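Local coordinates for protein N-terminal acetyltransferase B complex subunit NAT3 (Candida albicans, PDB 5K04) that probably transfers the acetyl group of acetyl-CoA to the N-terminal amino group of proteins, as the GNAT-family subunit of the NatB complex, at residues F7-L12 / F27-Y32; Y44-T49 / S91-E96; L119-Y124 / D155-R160. One frame throughout, in Å; residues are numbered along the deposited sequence.

Contact 1 (F7-L12 / F27-Y32); sequences FQMEDL and FNVSFY
Leu12 lays its isobutyl end on the phenol ring of Tyr32. CD2 sits 3.8 Å from the ring centroid of Tyr32 and only 12° off the ring normal, a CH-pi contact over the middle of the face. CD1 of the same leucine is shifted toward the root of the ring and rests 3.7 Å from Tyr32 CD2, so both methyls bear on one aromatic group.

The ring is held from its far end as well. Phe27 N donates a nearly straight hydrogen bond to Tyr32 OH (3.1 Å, 168°), which ties the phenol to the residues leading into helix 29-38. Beside it, the edge of the Phe27 ring receives Tyr32 CE1, while Phe31 CE2 lies over the centre of one Phe27 face.

Met9 adds the second apolar contact. Its chain bends at CB-CG (chi2 43°) and carries the terminal methyl toward the helix, crossing Tyr32 at about a right angle. There Met9 CE lies 3.6 Å from Val29 O and 3.8 Å from Tyr32 CB, with Val29 CG1 a little further off. No hydrogen bond joins the two segments; the junction is made by methyl groups and a ring.

The turn that presents Met9 and Leu12 is fixed within its own segment. Gln8 N binds Asp11 OD2 (2.9 Å), met on the anti side and tilted out of the carboxylate plane, and Asp11 N returns a bond to Gln8 O. Glu10 OE2 pairs with Arg501 of the partner subunit; Gly494 of that partner chain packs on Met9 and its Ser472 on Val29. Tyr32 also touches Tyr57 and Met59 of strand 53-65. The arrangement is a small buried core in the N-terminal part of the GNAT domain, where a 3-10 turn and the start of a helix pack together beside the subunit interface.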
loop_
_atom_site.group_PDB
_atom_site.type_symbol
_atom_site.label_atom_id
_atom_site.label_comp_id
_atom_site.label_asym_id
_atom_site.label_seq_id
_atom_site.Cartn_x
_atom_site.Cartn_y
_atom_site.Cartn_z
ATOM N N PHE B 7 -0.567 -14.271 8.310
ATOM C CA PHE B 7 -0.520 -13.205 7.339
ATOM C C PHE B 7 -1.882 -12.526 7.266
ATOM O O PHE B 7 -2.932 -13.177 7.361
ATOM C CB PHE B 7 -0.106 -13.777 5.986
ATOM C CG PHE B 7 0.241 -12.748 4.963
ATOM C CD1 PHE B 7 -0.742 -12.207 4.155
ATOM C CD2 PHE B 7 1.562 -12.348 4.773
ATOM C CE1 PHE B 7 -0.428 -11.271 3.173
ATOM C CE2 PHE B 7 1.878 -11.413 3.798
ATOM C CZ PHE B 7 0.876 -10.866 2.999
ATOM N N GLN B 8 -1.854 -11.207 7.128
ATOM C CA GLN B 8 -3.049 -10.405 6.960
ATOM C C GLN B 8 -2.853 -9.510 5.747
ATOM O O GLN B 8 -1.733 -9.102 5.433
ATOM C CB GLN B 8 -3.355 -9.552 8.215
ATOM C CG GLN B 8 -3.520 -10.352 9.513
ATOM C CD GLN B 8 -4.892 -11.015 9.633
ATOM O OE1 GLN B 8 -5.808 -10.726 8.855
ATOM N NE2 GLN B 8 -5.041 -11.899 10.625
ATOM N N MET B 9 -3.974 -9.205 5.088
ATOM C CA MET B 9 -3.986 -8.437 3.849
ATOM C C MET B 9 -3.146 -7.166 3.921
ATOM O O MET B 9 -2.455 -6.813 2.958
ATOM C CB MET B 9 -5.434 -8.084 3.506
ATOM C CG MET B 9 -5.733 -8.242 2.054
ATOM S SD MET B 9 -5.009 -9.722 1.445
ATOM C CE MET B 9 -5.199 -9.316 -0.196
ATOM N N GLU B 10 -3.228 -6.433 5.039
ATOM C CA GLU B 10 -2.533 -5.149 5.115
ATOM C C GLU B 10 -1.017 -5.297 5.178
ATOM O O GLU B 10 -0.309 -4.315 4.910
ATOM C CB GLU B 10 -3.041 -4.342 6.305
ATOM C CG GLU B 10 -4.381 -3.674 6.043
ATOM C CD GLU B 10 -5.015 -3.170 7.315
ATOM O OE1 GLU B 10 -5.448 -4.030 8.109
ATOM O OE2 GLU B 10 -5.063 -1.930 7.536
ATOM N N ASP B 11 -0.508 -6.502 5.489
ATOM C CA ASP B 11 0.922 -6.780 5.357
ATOM C C ASP B 11 1.418 -6.464 3.950
ATOM O O ASP B 11 2.604 -6.174 3.756
ATOM C CB ASP B 11 1.232 -8.256 5.680
ATOM C CG ASP B 11 1.128 -8.591 7.174
ATOM O OD1 ASP B 11 1.603 -7.785 8.018
ATOM O OD2 ASP B 11 0.582 -9.670 7.509
ATOM N N LEU B 12 0.534 -6.544 2.951
ATOM C CA LEU B 12 0.943 -6.244 1.578
ATOM C C LEU B 12 1.529 -4.842 1.445
ATOM O O LEU B 12 2.330 -4.585 0.541
ATOM C CB LEU B 12 -0.247 -6.392 0.632
ATOM C CG LEU B 12 -0.630 -7.839 0.327
ATOM C CD1 LEU B 12 -1.828 -7.913 -0.614
ATOM C CD2 LEU B 12 0.564 -8.567 -0.256
ATOM N N PHE B 27 1.726 -10.452 -6.645
ATOM C CA PHE B 27 0.519 -10.944 -7.283
ATOM C C PHE B 27 -0.608 -9.924 -7.174
ATOM O O PHE B 27 -0.517 -8.910 -6.473
ATOM C CB PHE B 27 0.083 -12.277 -6.657
ATOM C CG PHE B 27 1.129 -13.359 -6.728
ATOM C CD1 PHE B 27 1.553 -13.859 -7.954
ATOM C CD2 PHE B 27 1.676 -13.882 -5.570
ATOM C CE1 PHE B 27 2.519 -14.857 -8.028
ATOM C CE2 PHE B 27 2.651 -14.870 -5.629
ATOM C CZ PHE B 27 3.069 -15.366 -6.860
ATOM N N ASN B 28 -1.694 -10.220 -7.888
ATOM C CA ASN B 28 -2.928 -9.471 -7.730
ATOM C C ASN B 28 -3.457 -9.605 -6.306
ATOM O O ASN B 28 -3.265 -10.622 -5.628
ATOM C CB ASN B 28 -3.989 -9.968 -8.719
ATOM C CG ASN B 28 -3.709 -9.536 -10.149
ATOM O OD1 ASN B 28 -2.581 -9.627 -10.626
ATOM N ND2 ASN B 28 -4.747 -9.058 -10.839
ATOM N N VAL B 29 -4.134 -8.545 -5.868
ATOM C CA VAL B 29 -4.936 -8.568 -4.645
ATOM C C VAL B 29 -5.773 -9.845 -4.553
ATOM O O VAL B 29 -5.851 -10.484 -3.493
ATOM C CB VAL B 29 -5.802 -7.297 -4.603
ATOM C CG1 VAL B 29 -6.893 -7.361 -3.532
ATOM C CG2 VAL B 29 -4.902 -6.082 -4.414
ATOM N N SER B 30 -6.388 -10.249 -5.669
ATOM C CA SER B 30 -7.317 -11.375 -5.644
ATOM C C SER B 30 -6.612 -12.694 -5.345
ATOM O O SER B 30 -7.201 -13.591 -4.735
ATOM C CB SER B 30 -8.048 -11.467 -6.976
ATOM O OG SER B 30 -7.125 -11.745 -8.019
ATOM N N PHE B 31 -5.365 -12.829 -5.778
ATOM C CA PHE B 31 -4.621 -14.064 -5.567
ATOM C C PHE B 31 -4.230 -14.224 -4.095
ATOM O O PHE B 31 -4.445 -15.282 -3.492
ATOM C CB PHE B 31 -3.395 -14.046 -6.484
ATOM C CG PHE B 31 -2.632 -15.330 -6.533
ATOM C CD1 PHE B 31 -3.128 -16.420 -7.241
ATOM C CD2 PHE B 31 -1.384 -15.437 -5.922
ATOM C CE1 PHE B 31 -2.410 -17.616 -7.314
ATOM C CE2 PHE B 31 -0.653 -16.630 -5.993
ATOM C CZ PHE B 31 -1.168 -17.721 -6.690
ATOM N N TYR B 32 -3.650 -13.175 -3.507
ATOM C CA TYR B 32 -3.364 -13.172 -2.074
ATOM C C TYR B 32 -4.613 -13.434 -1.252
ATOM O O TYR B 32 -4.601 -14.250 -0.325
ATOM C CB TYR B 32 -2.771 -11.834 -1.664
ATOM C CG TYR B 32 -1.394 -11.627 -2.185
ATOM C CD1 TYR B 32 -0.360 -12.482 -1.812
ATOM C CD2 TYR B 32 -1.120 -10.576 -3.060
ATOM C CE1 TYR B 32 0.914 -12.288 -2.289
ATOM C CE2 TYR B 32 0.136 -10.376 -3.540
ATOM C CZ TYR B 32 1.156 -11.218 -3.155
ATOM O OH TYR B 32 2.411 -10.979 -3.653
#

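Contact 2 (Y44-T49 / S91-E96); sequences YKSVET and SKLCLE. With COA (coenzyme A), chain D.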
loop_
_atom_site.group_PDB
_atom_site.type_symbol
_atom_site.label_atom_id
_atom_site.label_comp_id
_atom_site.label_asym_id
_atom_site.label_seq_id
_atom_site.Cartn_x
_atom_site.Cartn_y
_atom_site.Cartn_z
ATOM N N TYR B 44 1.394 -17.656 6.172
ATOM C CA TYR B 44 1.971 -17.109 7.384
ATOM C C TYR B 44 3.306 -16.464 7.049
ATOM O O TYR B 44 3.922 -16.729 6.010
ATOM C CB TYR B 44 2.156 -18.178 8.475
ATOM C CG TYR B 44 2.811 -19.442 7.980
ATOM C CD1 TYR B 44 4.197 -19.586 7.982
ATOM C CD2 TYR B 44 2.049 -20.499 7.515
ATOM C CE1 TYR B 44 4.803 -20.775 7.533
ATOM C CE2 TYR B 44 2.642 -21.685 7.053
ATOM C CZ TYR B 44 4.011 -21.813 7.063
ATOM O OH TYR B 44 4.581 -22.971 6.590
ATOM N N LYS B 45 3.742 -15.618 7.969
ATOM C CA LYS B 45 4.908 -14.790 7.779
ATOM C C LYS B 45 5.878 -15.006 8.930
ATOM O O LYS B 45 5.491 -15.354 10.055
ATOM C CB LYS B 45 4.528 -13.306 7.691
ATOM C CG LYS B 45 3.827 -12.765 8.950
ATOM C CD LYS B 45 3.704 -11.243 8.904
ATOM C CE LYS B 45 3.013 -10.679 10.137
ATOM N NZ LYS B 45 2.835 -9.197 9.964
ATOM N N SER B 46 7.151 -14.814 8.617
ATOM C CA SER B 46 8.181 -14.736 9.632
ATOM C C SER B 46 8.381 -13.275 9.989
ATOM O O SER B 46 8.171 -12.381 9.164
ATOM C CB SER B 46 9.496 -15.362 9.152
ATOM O OG SER B 46 9.974 -14.753 7.954
ATOM N N VAL B 47 8.801 -13.050 11.231
ATOM C CA VAL B 47 8.876 -11.727 11.838
ATOM C C VAL B 47 10.082 -11.718 12.769
ATOM O O VAL B 47 10.416 -12.737 13.380
ATOM C CB VAL B 47 7.528 -11.425 12.540
ATOM C CG1 VAL B 47 7.695 -10.629 13.765
ATOM C CG2 VAL B 47 6.525 -10.769 11.557
ATOM N N GLU B 48 10.753 -10.575 12.850
ATOM C CA GLU B 48 12.006 -10.477 13.580
ATOM C C GLU B 48 11.972 -9.360 14.616
ATOM O O GLU B 48 11.342 -8.317 14.429
ATOM C CB GLU B 48 13.208 -10.227 12.643
ATOM C CG GLU B 48 13.346 -11.197 11.508
ATOM C CD GLU B 48 13.565 -12.633 11.968
ATOM O OE1 GLU B 48 13.139 -13.550 11.228
ATOM O OE2 GLU B 48 14.174 -12.834 13.039
ATOM N N THR B 49 12.675 -9.608 15.708
ATOM C CA THR B 49 13.089 -8.554 16.616
ATOM C C THR B 49 14.226 -7.588 16.315
ATOM O O THR B 49 15.274 -8.005 15.806
ATOM C CB THR B 49 13.970 -9.145 17.705
ATOM O OG1 THR B 49 15.072 -9.826 17.081
ATOM C CG2 THR B 49 13.176 -10.136 18.510
ATOM N N SER B 91 14.008 -22.648 5.020
ATOM C CA SER B 91 13.815 -24.034 5.427
ATOM C C SER B 91 12.814 -24.144 6.581
ATOM O O SER B 91 12.013 -25.086 6.627
ATOM C CB SER B 91 15.169 -24.645 5.793
ATOM O OG SER B 91 16.066 -24.571 4.702
ATOM N N LYS B 92 12.825 -23.177 7.508
ATOM C CA LYS B 92 11.888 -23.212 8.631
ATOM C C LYS B 92 10.450 -22.987 8.169
ATOM O O LYS B 92 9.534 -23.685 8.618
ATOM C CB LYS B 92 12.276 -22.171 9.687
ATOM C CG LYS B 92 11.076 -21.573 10.450
ATOM C CD LYS B 92 11.474 -20.650 11.615
ATOM C CE LYS B 92 11.393 -21.386 12.949
ATOM N NZ LYS B 92 9.985 -21.825 13.287
ATOM N N LEU B 93 10.240 -22.011 7.280
ATOM C CA LEU B 93 8.909 -21.742 6.734
ATOM C C LEU B 93 8.333 -22.966 6.019
ATOM O O LEU B 93 7.138 -23.271 6.156
ATOM C CB LEU B 93 8.979 -20.552 5.775
ATOM C CG LEU B 93 9.206 -19.184 6.423
ATOM C CD1 LEU B 93 9.625 -18.167 5.381
ATOM C CD2 LEU B 93 7.950 -18.712 7.144
ATOM N N CYS B 94 9.172 -23.677 5.254
ATOM C CA CYS B 94 8.720 -24.889 4.577
ATOM C C CYS B 94 8.439 -26.014 5.581
ATOM O O CYS B 94 7.434 -26.730 5.462
ATOM C CB CYS B 94 9.759 -25.312 3.516
ATOM S SG CYS B 94 10.054 -24.178 2.175
ATOM N N LEU B 95 9.287 -26.148 6.609
ATOM C CA LEU B 95 9.117 -27.211 7.601
ATOM C C LEU B 95 7.912 -26.978 8.523
ATOM O O LEU B 95 7.299 -27.940 8.991
ATOM C CB LEU B 95 10.394 -27.342 8.416
ATOM C CG LEU B 95 11.557 -28.066 7.749
ATOM C CD1 LEU B 95 12.716 -28.195 8.740
ATOM C CD2 LEU B 95 11.120 -29.441 7.247
ATOM N N GLU B 96 7.556 -25.717 8.783
ATOM C CA GLU B 96 6.392 -25.398 9.611
ATOM C C GLU B 96 5.083 -25.933 9.015
ATOM O O GLU B 96 4.128 -26.195 9.754
ATOM C CB GLU B 96 6.313 -23.877 9.802
ATOM C CG GLU B 96 4.987 -23.329 10.354
ATOM C CD GLU B 96 4.690 -23.720 11.802
ATOM O OE1 GLU B 96 3.551 -23.455 12.256
ATOM O OE2 GLU B 96 5.579 -24.273 12.490
HETATM N N1A COA D . 23.519 -19.433 -2.858
HETATM C C2A COA D . 24.082 -20.820 -2.812
HETATM N N3A COA D . 23.157 -21.711 -1.998
HETATM C C4A COA D . 21.939 -21.307 -1.263
HETATM C C5A COA D . 21.446 -19.772 -1.262
HETATM C C6A COA D . 22.303 -18.818 -2.186
HETATM N N6A COA D . 21.977 -17.454 -2.435
HETATM N N7A COA D . 20.065 -19.619 -0.566
HETATM C C8A COA D . 19.494 -21.001 -0.083
HETATM N N9A COA D . 20.727 -21.933 -0.626
HETATM C C1B COA D . 20.492 -23.540 -0.543
HETATM C C2B COA D . 21.694 -24.379 -0.005
HETATM O O2B COA D . 22.485 -25.320 -0.735
HETATM C C3B COA D . 21.140 -24.415 1.402
HETATM O O3B COA D . 21.663 -24.920 2.635
HETATM P P3B COA D . 22.812 -24.633 3.761
HETATM O O7A COA D . 22.068 -24.308 5.044
HETATM O O8A COA D . 23.534 -25.980 3.902
HETATM O O9A COA D . 23.648 -23.489 3.238
HETATM C C4B COA D . 19.547 -24.146 1.253
HETATM O O4B COA D . 19.104 -23.789 -0.119
HETATM C C5B COA D . 18.717 -23.691 2.514
HETATM O O5B COA D . 18.801 -22.378 3.077
HETATM P P1A COA D . 17.987 -21.306 3.972
HETATM O O1A COA D . 16.804 -22.008 4.526
HETATM O O2A COA D . 18.927 -20.725 4.984
HETATM O O3A COA D . 17.572 -20.205 2.939
HETATM P P2A COA D . 17.109 -18.663 2.861
HETATM O O4A COA D . 18.344 -17.844 2.618
HETATM O O5A COA D . 16.292 -18.344 4.015
HETATM O O6A COA D . 16.268 -18.689 1.492
HETATM C CBP COA D . 15.467 -18.510 -1.039
HETATM C CCP COA D . 16.295 -19.295 0.192
HETATM C CDP COA D . 15.702 -19.300 -2.505
HETATM C CEP COA D . 13.821 -18.412 -0.650
HETATM C CAP COA D . 16.099 -16.896 -1.154
HETATM O OAP COA D . 17.491 -16.741 -1.009
HETATM C C9P COA D . 15.129 -15.874 -1.937
HETATM O O9P COA D . 15.248 -15.588 -3.260
HETATM N N8P COA D . 13.740 -15.705 -1.340
HETATM C C7P COA D . 12.441 -15.624 -2.229
HETATM C C6P COA D . 12.613 -15.796 -3.784
HETATM C C5P COA D . 12.972 -17.211 -4.533
HETATM O O5P COA D . 14.032 -17.376 -5.332
HETATM N N4P COA D . 12.105 -18.356 -4.184
HETATM C C3P COA D . 11.933 -19.628 -3.518
HETATM C C2P COA D . 12.766 -20.899 -3.524
HETATM S S1P COA D . 12.926 -21.970 -4.921
#
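Tyr44 OH donates a hydrogen bond to Leu93 O at 2.6 Å, tying strand 44-48 to helix 91-96. The hydroxyl lies in the carbonyl plane with a C=O...O angle of 159°, and the carbonyl oxygen stands at the edge of the phenol ring. The tyrosine takes the chi1 rotamer of 48°, with CG between its backbone N and carbonyl carbon, which sends the ring across to the helix.

Apolar contacts lie beside this bond. Leu93 and Tyr44 run past each other in opposite directions, with Leu93 CD2 3.8 Å from Tyr44 CE1. CD2 also approaches Ser46 CB at 4.2 Å. From the next turn Glu96 brings CG to 3.8 Å from Tyr44 CZ, while its carboxylate turns to Asn99. Ser46 OG is hydrogen-bonded to Ser55 OG.

At the start of the segment Ser91 grips coenzyme A: its N and OG lie 2.9 and 2.7 Å from phosphate oxygen O1A, and both donate to it. Gly88 N and Ala90 N bind the cofactor too. The buried phenol hydroxyl is thus satisfied by a main-chain carbonyl, which ties to the sheet the same helix whose Ser91 holds O1A with two donors.

Contact 3 (L119-Y124 / D155-R160); sequences LGRILY and DAFDMR. With COA (coenzyme A), chain D.
The Tyr124 ring has two sulfurs near it, both placed obliquely. Met159 SD is 5.5 Å from the ring centroid of Tyr124 and 63° off the normal, a Met-aromatic contact, and the thiol sulfur S1P of coenzyme A comes to 3.8 Å from Tyr124 CE2. The Phe157 ring and the guanidinium of Arg121 also meet obliquely, their planes 65° apart, with Arg121 NH1 3.7 Å from Phe157 CE2.

Met159 points from the strand toward the helix and makes most of the contact. It runs straight through chi2 and then bends at chi3, bringing its methyl against Arg121 and Tyr124. Met159 CE lies 3.6 Å from Arg121 O and 3.9 Å from Arg121 CG, and it also reaches Tyr124 CB at 4.0 Å. Arg121, extended from CG to NE, crosses Met159 at about a right angle before its tip arrives at Phe157. Its NE forms a salt bridge with Glu125, one turn further along the helix, which probably limits the freedom of the guanidinium beside the ring.

Helix 119-124 and strand 156-160 run almost parallel, 11° between their directions, with the axes 10.3 Å apart. Leu111 and Val113 of strand 108-114 pack on Tyr124, and Val131 of strand 130-135 lies against both Arg121 and Phe157. On the cofactor side, Leu119 lies against the adenine, Ile122 and Leu123 line the ribose, and Gly120 CA comes close to S1P.

No hydrogen bond crosses between the segments. The contact is mainly apolar packing of the Met159 methyl on the helix, with an oblique sulfur-aromatic contact to Tyr124 and the Arg121 guanidinium beside Phe157; the helix therefore rests on the sheet through largely apolar chemistry while Tyr124 meets the thiol end of the cofactor.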
loop_
_atom_site.group_PDB
_atom_site.type_symbol
_atom_site.label_atom_id
_atom_site.label_comp_id
_atom_site.label_asym_id
_atom_site.label_seq_id
_atom_site.Cartn_x
_atom_site.Cartn_y
_atom_site.Cartn_z
ATOM N N LEU B 119 19.747 -24.082 -7.301
ATOM C CA LEU B 119 19.686 -23.621 -5.920
ATOM C C LEU B 119 18.436 -24.135 -5.215
ATOM O O LEU B 119 18.504 -24.695 -4.115
ATOM C CB LEU B 119 19.691 -22.096 -5.918
ATOM C CG LEU B 119 19.924 -21.506 -4.556
ATOM C CD1 LEU B 119 21.253 -22.081 -4.173
ATOM C CD2 LEU B 119 19.948 -20.000 -4.631
ATOM N N GLY B 120 17.274 -23.909 -5.825
ATOM C CA GLY B 120 16.029 -24.232 -5.155
ATOM C C GLY B 120 15.861 -25.722 -4.970
ATOM O O GLY B 120 15.341 -26.174 -3.948
ATOM N N ARG B 121 16.325 -26.504 -5.945
ATOM C CA ARG B 121 16.179 -27.953 -5.872
ATOM C C ARG B 121 16.946 -28.506 -4.684
ATOM O O ARG B 121 16.423 -29.312 -3.906
ATOM C CB ARG B 121 16.664 -28.571 -7.180
ATOM C CG ARG B 121 16.776 -30.073 -7.192
ATOM C CD ARG B 121 17.347 -30.544 -8.527
ATOM N NE ARG B 121 17.402 -31.999 -8.600
ATOM C CZ ARG B 121 17.730 -32.682 -9.691
ATOM N NH1 ARG B 121 18.043 -32.035 -10.807
ATOM N NH2 ARG B 121 17.749 -34.010 -9.667
ATOM N N ILE B 122 18.180 -28.036 -4.508
ATOM C CA ILE B 122 19.029 -28.489 -3.411
ATOM C C ILE B 122 18.425 -28.097 -2.069
ATOM O O ILE B 122 18.410 -28.887 -1.115
ATOM C CB ILE B 122 20.452 -27.921 -3.603
ATOM C CG1 ILE B 122 21.137 -28.623 -4.789
ATOM C CG2 ILE B 122 21.286 -28.030 -2.311
ATOM C CD1 ILE B 122 22.443 -27.983 -5.245
ATOM N N LEU B 123 17.939 -26.859 -1.976
ATOM C CA LEU B 123 17.218 -26.401 -0.799
ATOM C C LEU B 123 16.126 -27.389 -0.414
ATOM O O LEU B 123 16.079 -27.879 0.720
ATOM C CB LEU B 123 16.644 -25.004 -1.070
ATOM C CG LEU B 123 15.625 -24.333 -0.147
ATOM C CD1 LEU B 123 15.966 -24.535 1.286
ATOM C CD2 LEU B 123 15.604 -22.846 -0.405
ATOM N N TYR B 124 15.241 -27.702 -1.360
ATOM C CA TYR B 124 14.164 -28.638 -1.073
ATOM C C TYR B 124 14.675 -30.068 -0.903
ATOM O O TYR B 124 14.112 -30.833 -0.109
ATOM C CB TYR B 124 13.110 -28.556 -2.170
ATOM C CG TYR B 124 12.380 -27.227 -2.190
ATOM C CD1 TYR B 124 11.591 -26.829 -1.114
ATOM C CD2 TYR B 124 12.466 -26.381 -3.286
ATOM C CE1 TYR B 124 10.911 -25.619 -1.138
ATOM C CE2 TYR B 124 11.798 -25.166 -3.314
ATOM C CZ TYR B 124 11.022 -24.792 -2.239
ATOM O OH TYR B 124 10.353 -23.593 -2.267
ATOM N N ASP B 155 10.601 -25.105 -18.314
ATOM C CA ASP B 155 10.196 -26.344 -17.670
ATOM C C ASP B 155 10.456 -26.283 -16.169
ATOM O O ASP B 155 11.332 -25.556 -15.688
ATOM C CB ASP B 155 10.951 -27.535 -18.270
ATOM C CG ASP B 155 10.551 -27.828 -19.705
ATOM O OD1 ASP B 155 9.879 -26.974 -20.335
ATOM O OD2 ASP B 155 10.915 -28.920 -20.194
ATOM N N ALA B 156 9.695 -27.076 -15.423
ATOM C CA ALA B 156 9.862 -27.151 -13.984
ATOM C C ALA B 156 9.974 -28.602 -13.535
ATOM O O ALA B 156 9.593 -29.540 -14.245
ATOM C CB ALA B 156 8.708 -26.471 -13.249
ATOM N N PHE B 157 10.531 -28.764 -12.342
ATOM C CA PHE B 157 10.480 -30.020 -11.616
ATOM C C PHE B 157 9.381 -29.916 -10.566
ATOM O O PHE B 157 9.413 -29.015 -9.720
ATOM C CB PHE B 157 11.822 -30.326 -10.953
ATOM C CG PHE B 157 12.904 -30.710 -11.908
ATOM C CD1 PHE B 157 12.667 -31.636 -12.904
ATOM C CD2 PHE B 157 14.174 -30.150 -11.802
ATOM C CE1 PHE B 157 13.671 -32.005 -13.786
ATOM C CE2 PHE B 157 15.186 -30.516 -12.689
ATOM C CZ PHE B 157 14.935 -31.444 -13.681
ATOM N N ASP B 158 8.401 -30.811 -10.641
ATOM C CA ASP B 158 7.555 -31.082 -9.490
ATOM C C ASP B 158 8.347 -31.931 -8.514
ATOM O O ASP B 158 8.802 -33.025 -8.866
ATOM C CB ASP B 158 6.277 -31.806 -9.896
ATOM C CG ASP B 158 5.347 -32.055 -8.718
ATOM O OD1 ASP B 158 4.700 -31.086 -8.272
ATOM O OD2 ASP B 158 5.269 -33.204 -8.233
ATOM N N MET B 159 8.533 -31.412 -7.301
ATOM C CA MET B 159 9.248 -32.086 -6.231
ATOM C C MET B 159 8.254 -32.443 -5.137
ATOM O O MET B 159 7.369 -31.649 -4.805
ATOM C CB MET B 159 10.366 -31.197 -5.664
ATOM C CG MET B 159 11.385 -30.738 -6.715
ATOM S SD MET B 159 12.715 -29.757 -6.077
ATOM C CE MET B 159 13.556 -31.037 -5.227
ATOM N N ARG B 160 8.402 -33.639 -4.578
ATOM C CA ARG B 160 7.476 -34.130 -3.575
ATOM C C ARG B 160 8.208 -34.580 -2.321
ATOM O O ARG B 160 9.347 -35.054 -2.376
ATOM C CB ARG B 160 6.662 -35.287 -4.109
ATOM C CG ARG B 160 5.672 -34.912 -5.153
ATOM C CD ARG B 160 4.970 -36.168 -5.601
ATOM N NE ARG B 160 3.853 -35.890 -6.491
ATOM C CZ ARG B 160 2.888 -36.769 -6.746
ATOM N NH1 ARG B 160 2.913 -37.963 -6.173
ATOM N NH2 ARG B 160 1.902 -36.450 -7.569
HETATM N N1A COA D . 23.519 -19.433 -2.858
HETATM C C2A COA D . 24.082 -20.820 -2.812
HETATM N N3A COA D . 23.157 -21.711 -1.998
HETATM C C4A COA D . 21.939 -21.307 -1.263
HETATM C C5A COA D . 21.446 -19.772 -1.262
HETATM C C6A COA D . 22.303 -18.818 -2.186
HETATM N N6A COA D . 21.977 -17.454 -2.435
HETATM N N7A COA D . 20.065 -19.619 -0.566
HETATM C C8A COA D . 19.494 -21.001 -0.083
HETATM N N9A COA D . 20.727 -21.933 -0.626
HETATM C C1B COA D . 20.492 -23.540 -0.543
HETATM C C2B COA D . 21.694 -24.379 -0.005
HETATM O O2B COA D . 22.485 -25.320 -0.735
HETATM C C3B COA D . 21.140 -24.415 1.402
HETATM O O3B COA D . 21.663 -24.920 2.635
HETATM P P3B COA D . 22.812 -24.633 3.761
HETATM O O7A COA D . 22.068 -24.308 5.044
HETATM O O8A COA D . 23.534 -25.980 3.902
HETATM O O9A COA D . 23.648 -23.489 3.238
HETATM C C4B COA D . 19.547 -24.146 1.253
HETATM O O4B COA D . 19.104 -23.789 -0.119
HETATM C C5B COA D . 18.717 -23.691 2.514
HETATM O O5B COA D . 18.801 -22.378 3.077
HETATM P P1A COA D . 17.987 -21.306 3.972
HETATM O O1A COA D . 16.804 -22.008 4.526
HETATM O O2A COA D . 18.927 -20.725 4.984
HETATM O O3A COA D . 17.572 -20.205 2.939
HETATM P P2A COA D . 17.109 -18.663 2.861
HETATM O O4A COA D . 18.344 -17.844 2.618
HETATM O O5A COA D . 16.292 -18.344 4.015
HETATM O O6A COA D . 16.268 -18.689 1.492
HETATM C CBP COA D . 15.467 -18.510 -1.039
HETATM C CCP COA D . 16.295 -19.295 0.192
HETATM C CDP COA D . 15.702 -19.300 -2.505
HETATM C CEP COA D . 13.821 -18.412 -0.650
HETATM C CAP COA D . 16.099 -16.896 -1.154
HETATM O OAP COA D . 17.491 -16.741 -1.009
HETATM C C9P COA D . 15.129 -15.874 -1.937
HETATM O O9P COA D . 15.248 -15.588 -3.260
HETATM N N8P COA D . 13.740 -15.705 -1.340
HETATM C C7P COA D . 12.441 -15.624 -2.229
HETATM C C6P COA D . 12.613 -15.796 -3.784
HETATM C C5P COA D . 12.972 -17.211 -4.533
HETATM O O5P COA D . 14.032 -17.376 -5.332
HETATM N N4P COA D . 12.105 -18.356 -4.184
HETATM C C3P COA D . 11.933 -19.628 -3.518
HETATM C C2P COA D . 12.766 -20.899 -3.524
HETATM S S1P COA D . 12.926 -21.970 -4.921
#

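Overall arrangement
Contact 1 and contact 3 lie on opposite sides of the chain's centre, about 25 Å between centres and about 12 Å between nearest atoms. Contact 2 stands between them in direct touch with each. Toward contact 1, with centres about 17 Å apart, Asp11 OD1 and Lys45 NZ form a salt bridge of 2.7 Å. Toward contact 3, about 19 Å between centres, helix 89-96 meets helix 118-126: Ser91 OG lies 3.4 Å from Leu123 CD1, and Cys94 SG 3.7 Å from Tyr124 CE1. These two helices share coenzyme A, one holding a phosphate and the other running beside adenine, ribose and thiol. Contact 1 is more remote, the side chain of Tyr32 being about 11 Å from coenzyme A.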